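Local coordinates for protein aldehyde reductase YahK (Escherichia coli, PDB 1UUF) that reduces a wide range of aldehydes to their alcohols, strongly preferring NADPH over NADH, as a zinc-dependent member of the alcohol dehydrogenase family, at residues A[52-57]-A[82-87]; A[196-201]-A[217-222]. One frame throughout, in Å; residues are numbered along the deposited sequence.

Contact 1. Residues A[52-57]-A[82-87]; sequences IEIAYC and HEIVGR. With ZN (zinc ion), chain C.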
loop_
_atom_site.group_PDB
_atom_site.type_symbol
_atom_site.label_atom_id
_atom_site.label_comp_id
_atom_site.label_asym_id
_atom_site.label_seq_id
_atom_site.Cartn_x
_atom_site.Cartn_y
_atom_site.Cartn_z
ATOM N N ILE A 52 -24.439 -29.391 10.139
ATOM C CA ILE A 52 -25.230 -28.215 10.482
ATOM C C ILE A 52 -26.552 -28.071 9.743
ATOM O O ILE A 52 -26.602 -28.187 8.518
ATOM C CB ILE A 52 -24.399 -26.942 10.202
ATOM C CG1 ILE A 52 -23.083 -27.006 10.979
ATOM C CG2 ILE A 52 -25.190 -25.694 10.569
ATOM C CD1 ILE A 52 -22.086 -25.943 10.570
ATOM N N GLU A 53 -27.617 -27.810 10.497
ATOM C CA GLU A 53 -28.937 -27.581 9.923
ATOM C C GLU A 53 -28.952 -26.068 9.730
ATOM O O GLU A 53 -28.997 -25.312 10.703
ATOM C CB GLU A 53 -30.031 -27.993 10.909
ATOM C CG GLU A 53 -31.442 -27.914 10.355
ATOM C CD GLU A 53 -31.694 -28.924 9.249
ATOM O OE1 GLU A 53 -31.300 -30.097 9.415
ATOM O OE2 GLU A 53 -32.292 -28.549 8.219
ATOM N N ILE A 54 -28.891 -25.627 8.480
ATOM C CA ILE A 54 -28.855 -24.199 8.186
ATOM C C ILE A 54 -30.170 -23.478 8.442
ATOM O O ILE A 54 -31.222 -23.864 7.929
ATOM C CB ILE A 54 -28.410 -23.959 6.729
ATOM C CG1 ILE A 54 -27.038 -24.597 6.500
ATOM C CG2 ILE A 54 -28.337 -22.465 6.440
ATOM C CD1 ILE A 54 -26.499 -24.416 5.092
ATOM N N ALA A 55 -30.103 -22.422 9.246
ATOM C CA ALA A 55 -31.290 -21.644 9.566
ATOM C C ALA A 55 -31.406 -20.457 8.623
ATOM O O ALA A 55 -32.477 -20.192 8.075
ATOM C CB ALA A 55 -31.230 -21.163 11.013
ATOM N N TYR A 56 -30.298 -19.746 8.431
ATOM C CA TYR A 56 -30.288 -18.581 7.555
ATOM C C TYR A 56 -28.990 -18.457 6.775
ATOM O O TYR A 56 -27.945 -18.952 7.199
ATOM C CB TYR A 56 -30.487 -17.293 8.364
ATOM C CG TYR A 56 -31.711 -17.307 9.244
ATOM C CD1 TYR A 56 -31.628 -17.695 10.583
ATOM C CD2 TYR A 56 -32.965 -16.987 8.725
ATOM C CE1 TYR A 56 -32.766 -17.763 11.382
ATOM C CE2 TYR A 56 -34.108 -17.054 9.515
ATOM C CZ TYR A 56 -34.000 -17.445 10.840
ATOM O OH TYR A 56 -35.132 -17.538 11.617
ATOM N N CYS A 57 -29.065 -17.789 5.630
ATOM C CA CYS A 57 -27.884 -17.568 4.806
ATOM C C CYS A 57 -27.954 -16.186 4.174
ATOM O O CYS A 57 -28.902 -15.872 3.455
ATOM C CB CYS A 57 -27.765 -18.630 3.708
ATOM S SG CYS A 57 -26.206 -18.501 2.765
ATOM N N HIS A 82 -22.494 -18.107 1.452
ATOM C CA HIS A 82 -21.420 -18.349 2.401
ATOM C C HIS A 82 -21.422 -17.416 3.610
ATOM O O HIS A 82 -20.377 -17.019 4.113
ATOM C CB HIS A 82 -20.047 -18.372 1.705
ATOM C CG HIS A 82 -19.702 -17.130 0.944
ATOM N ND1 HIS A 82 -18.767 -17.132 -0.071
ATOM C CD2 HIS A 82 -20.120 -15.849 1.070
ATOM C CE1 HIS A 82 -18.626 -15.903 -0.537
ATOM N NE2 HIS A 82 -19.436 -15.109 0.137
ATOM N N GLU A 83 -22.629 -17.076 4.054
ATOM C CA GLU A 83 -22.862 -16.253 5.238
ATOM C C GLU A 83 -23.912 -17.112 5.935
ATOM O O GLU A 83 -25.083 -16.750 6.048
ATOM C CB GLU A 83 -23.422 -14.878 4.858
ATOM C CG GLU A 83 -22.449 -14.036 4.033
ATOM C CD GLU A 83 -22.858 -12.576 3.928
ATOM O OE1 GLU A 83 -24.074 -12.297 3.883
ATOM O OE2 GLU A 83 -21.960 -11.707 3.875
ATOM N N ILE A 84 -23.447 -18.274 6.383
ATOM C CA ILE A 84 -24.267 -19.314 7.001
ATOM C C ILE A 84 -24.325 -19.394 8.525
ATOM O O ILE A 84 -23.298 -19.353 9.197
ATOM C CB ILE A 84 -23.780 -20.699 6.497
ATOM C CG1 ILE A 84 -23.838 -20.743 4.969
ATOM C CG2 ILE A 84 -24.622 -21.822 7.096
ATOM C CD1 ILE A 84 -23.009 -21.868 4.360
ATOM N N VAL A 85 -25.538 -19.534 9.056
ATOM C CA VAL A 85 -25.732 -19.713 10.491
ATOM C C VAL A 85 -26.772 -20.808 10.672
ATOM O O VAL A 85 -27.701 -20.932 9.875
ATOM C CB VAL A 85 -26.206 -18.426 11.207
ATOM C CG1 VAL A 85 -25.138 -17.358 11.097
ATOM C CG2 VAL A 85 -27.530 -17.950 10.629
ATOM N N GLY A 86 -26.603 -21.621 11.705
ATOM C CA GLY A 86 -27.548 -22.696 11.940
ATOM C C GLY A 86 -27.291 -23.396 13.255
ATOM O O GLY A 86 -26.638 -22.845 14.139
ATOM N N ARG A 87 -27.791 -24.620 13.375
ATOM C CA ARG A 87 -27.625 -25.396 14.597
ATOM C C ARG A 87 -26.956 -26.736 14.313
ATOM O O ARG A 87 -27.239 -27.379 13.305
ATOM C CB ARG A 87 -28.989 -25.626 15.251
ATOM C CG ARG A 87 -29.706 -24.338 15.648
ATOM C CD ARG A 87 -31.081 -24.618 16.243
ATOM N NE ARG A 87 -31.736 -23.399 16.717
ATOM C CZ ARG A 87 -32.137 -22.403 15.931
ATOM N NH1 ARG A 87 -32.721 -21.335 16.460
ATOM N NH2 ARG A 87 -31.961 -22.474 14.617
HETATM ZN ZN ZN C . -19.048 -12.988 0.438
HETATM O O HOH W 1 -31.316 -24.597 12.286
HETATM O O HOH W 2 -17.150 -12.624 -0.792
#
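Val85 O takes two backbone N-H groups from the facing strand, Ala55 N at 2.9 Å and Tyr56 N at 3.2 Å, the first in the carbonyl plane on a lone pair, the second tilted out of it. Two successive residues opposite one define a classic beta bulge in this antiparallel pair of the GroES-like domain. Val85 N returns a bond to Tyr56 O, and Glu53 and Arg87 exchange a reciprocal pair beyond the bulge. Next to it, where Gly86 pairs with Ile54, Gly86 CA lies 3.2 Å from Glu53 O, and a side chain there would clash. On the face of Cys57 and Ile84, Ile84 CG2 meets CG1, CG2 and CD1 of Ile54; a chi1 of -58° sets CG1 anti to the carbonyl carbon and brings it nearest, at 3.7 Å. An alanine at Ile54 would probably leave this methyl and Ile153 facing a gap. On the other face Val85 CG2 sits at the edge of the Tyr56 ring. A water donates to Glu53 O and accepts from Arg87 NH2 in the guanidinium plane. Segment 82-87 starts at the catalytic zinc, shared with Cys60 and Cys178, where His82 NE2 binds the metal at 2.2 Å.

Contact 2. Residues A[196-201]-A[217-222]; sequences KKVGVV and MGAHVV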
loop_
_atom_site.group_PDB
_atom_site.type_symbol
_atom_site.label_atom_id
_atom_site.label_comp_id
_atom_site.label_asym_id
_atom_site.label_seq_id
_atom_site.Cartn_x
_atom_site.Cartn_y
_atom_site.Cartn_z
ATOM N N LYS A 196 -8.135 7.370 16.389
ATOM C CA LYS A 196 -7.905 7.182 14.961
ATOM C C LYS A 196 -9.081 7.721 14.166
ATOM O O LYS A 196 -10.233 7.543 14.559
ATOM C CB LYS A 196 -7.747 5.696 14.628
ATOM C CG LYS A 196 -6.634 4.986 15.381
ATOM C CD LYS A 196 -5.280 5.610 15.094
ATOM C CE LYS A 196 -4.159 4.770 15.687
ATOM N NZ LYS A 196 -4.071 3.445 15.018
ATOM N N LYS A 197 -8.787 8.378 13.049
ATOM C CA LYS A 197 -9.833 8.902 12.184
ATOM C C LYS A 197 -9.922 7.900 11.040
ATOM O O LYS A 197 -8.979 7.743 10.264
ATOM C CB LYS A 197 -9.465 10.289 11.659
ATOM C CG LYS A 197 -10.584 10.924 10.848
ATOM C CD LYS A 197 -10.263 12.347 10.432
ATOM C CE LYS A 197 -11.424 12.937 9.642
ATOM N NZ LYS A 197 -11.152 14.325 9.168
ATOM N N VAL A 198 -11.055 7.215 10.950
ATOM C CA VAL A 198 -11.249 6.187 9.940
ATOM C C VAL A 198 -12.370 6.502 8.968
ATOM O O VAL A 198 -13.456 6.926 9.366
ATOM C CB VAL A 198 -11.558 4.835 10.610
ATOM C CG1 VAL A 198 -11.784 3.760 9.552
ATOM C CG2 VAL A 198 -10.420 4.454 11.542
ATOM N N GLY A 199 -12.096 6.290 7.688
ATOM C CA GLY A 199 -13.108 6.540 6.686
ATOM C C GLY A 199 -13.647 5.236 6.143
ATOM O O GLY A 199 -12.935 4.233 6.072
ATOM N N VAL A 200 -14.925 5.238 5.793
ATOM C CA VAL A 200 -15.552 4.060 5.216
ATOM C C VAL A 200 -16.237 4.556 3.957
ATOM O O VAL A 200 -17.121 5.413 4.021
ATOM C CB VAL A 200 -16.591 3.432 6.161
ATOM C CG1 VAL A 200 -17.306 2.282 5.450
ATOM C CG2 VAL A 200 -15.899 2.909 7.419
ATOM N N VAL A 201 -15.813 4.032 2.810
ATOM C CA VAL A 201 -16.381 4.443 1.537
ATOM C C VAL A 201 -17.420 3.430 1.084
ATOM O O VAL A 201 -17.125 2.242 0.969
ATOM C CB VAL A 201 -15.295 4.557 0.445
ATOM C CG1 VAL A 201 -15.894 5.154 -0.818
ATOM C CG2 VAL A 201 -14.142 5.412 0.943
ATOM N N MET A 217 -15.487 -0.025 17.491
ATOM C CA MET A 217 -14.078 -0.108 17.860
ATOM C C MET A 217 -13.592 1.186 18.496
ATOM O O MET A 217 -12.475 1.257 19.009
ATOM C CB MET A 217 -13.232 -0.430 16.633
ATOM C CG MET A 217 -13.396 -1.855 16.153
ATOM S SD MET A 217 -12.390 -2.173 14.698
ATOM C CE MET A 217 -13.130 -3.651 14.112
ATOM N N GLY A 218 -14.429 2.217 18.447
ATOM C CA GLY A 218 -14.071 3.482 19.060
ATOM C C GLY A 218 -13.394 4.524 18.192
ATOM O O GLY A 218 -12.940 5.542 18.705
ATOM N N ALA A 219 -13.321 4.291 16.885
ATOM C CA ALA A 219 -12.688 5.258 15.999
ATOM C C ALA A 219 -13.650 6.394 15.667
ATOM O O ALA A 219 -14.856 6.280 15.888
ATOM C CB ALA A 219 -12.240 4.571 14.708
ATOM N N HIS A 220 -13.105 7.502 15.178
ATOM C CA HIS A 220 -13.932 8.618 14.748
ATOM C C HIS A 220 -14.192 8.210 13.305
ATOM O O HIS A 220 -13.265 8.139 12.498
ATOM C CB HIS A 220 -13.158 9.931 14.801
ATOM C CG HIS A 220 -13.949 11.109 14.330
ATOM N ND1 HIS A 220 -14.120 11.405 12.995
ATOM C CD2 HIS A 220 -14.642 12.049 15.016
ATOM C CE1 HIS A 220 -14.882 12.477 12.878
ATOM N NE2 HIS A 220 -15.213 12.887 14.090
ATOM N N VAL A 221 -15.450 7.931 12.987
ATOM C CA VAL A 221 -15.807 7.445 11.660
ATOM C C VAL A 221 -16.436 8.441 10.696
ATOM O O VAL A 221 -17.399 9.122 11.033
ATOM C CB VAL A 221 -16.767 6.245 11.791
ATOM C CG1 VAL A 221 -17.087 5.666 10.417
ATOM C CG2 VAL A 221 -16.147 5.190 12.691
ATOM N N VAL A 222 -15.876 8.510 9.492
ATOM C CA VAL A 222 -16.400 9.379 8.448
ATOM C C VAL A 222 -16.857 8.474 7.310
ATOM O O VAL A 222 -16.062 7.708 6.762
ATOM C CB VAL A 222 -15.331 10.345 7.903
ATOM C CG1 VAL A 222 -15.943 11.226 6.816
ATOM C CG2 VAL A 222 -14.782 11.206 9.032
#
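Parallel strand pairing in the core of the nucleotide-binding domain joins 197-201 to 220-222, neighbours in a six-stranded parallel sheet. Four backbone bonds form the ladder, beginning with His220 N to Lys196 O at 2.9 Å; Val198 then lends its N-H to His220 O and its carbonyl to Val222 N, and Val200 N closes on Val222 O. Gly199 CA adds a C-H contact to Val222 O at 3.2 Å. On one face Val198 CG2, set beside its own backbone N (chi1 179° carries CG1 anti to it), rests on Ala219 CB at 3.7 Å, while Leu187 of helix 176-189 packs on Val198. On the other, Lys197 and His220 run side by side, and the extended lysine chain crosses Val222, its CE 3.8 Å from Val222 CG2. The Lys197 ammonium goes on to Ser257 and His254. Just before the second strand, Gly218 has positive phi and ends the preceding helix in a Schellman motif. Strand 197-201, helix 205-216 and strand 220-225 form the beta-alpha-beta crossover of a Rossmann fold, with a GxGxxG-type turn (Gly202, Gly204, Gly207) after the first strand that is consistent with dinucleotide binding.

Contact 1 precedes contact 2 along the chain, and the two lie on opposite sides of its centre, with contact centres about 31 Å apart and nearest atoms about 15 Å apart. They share no sheet: 52-57 and 82-87 belong to the mixed, largely antiparallel sheet of the GroES-like domain, whereas 196-201 and 217-222 belong to the parallel Rossmann-type sheet. Helix 176-189 relates to both, since Cys178 binds the same zinc as His82 and Leu187 packs against Val198. This division is the familiar two-domain plan of zinc-containing alcohol dehydrogenases, in which the catalytic metal and the nucleotide-binding fold are carried by separate domains.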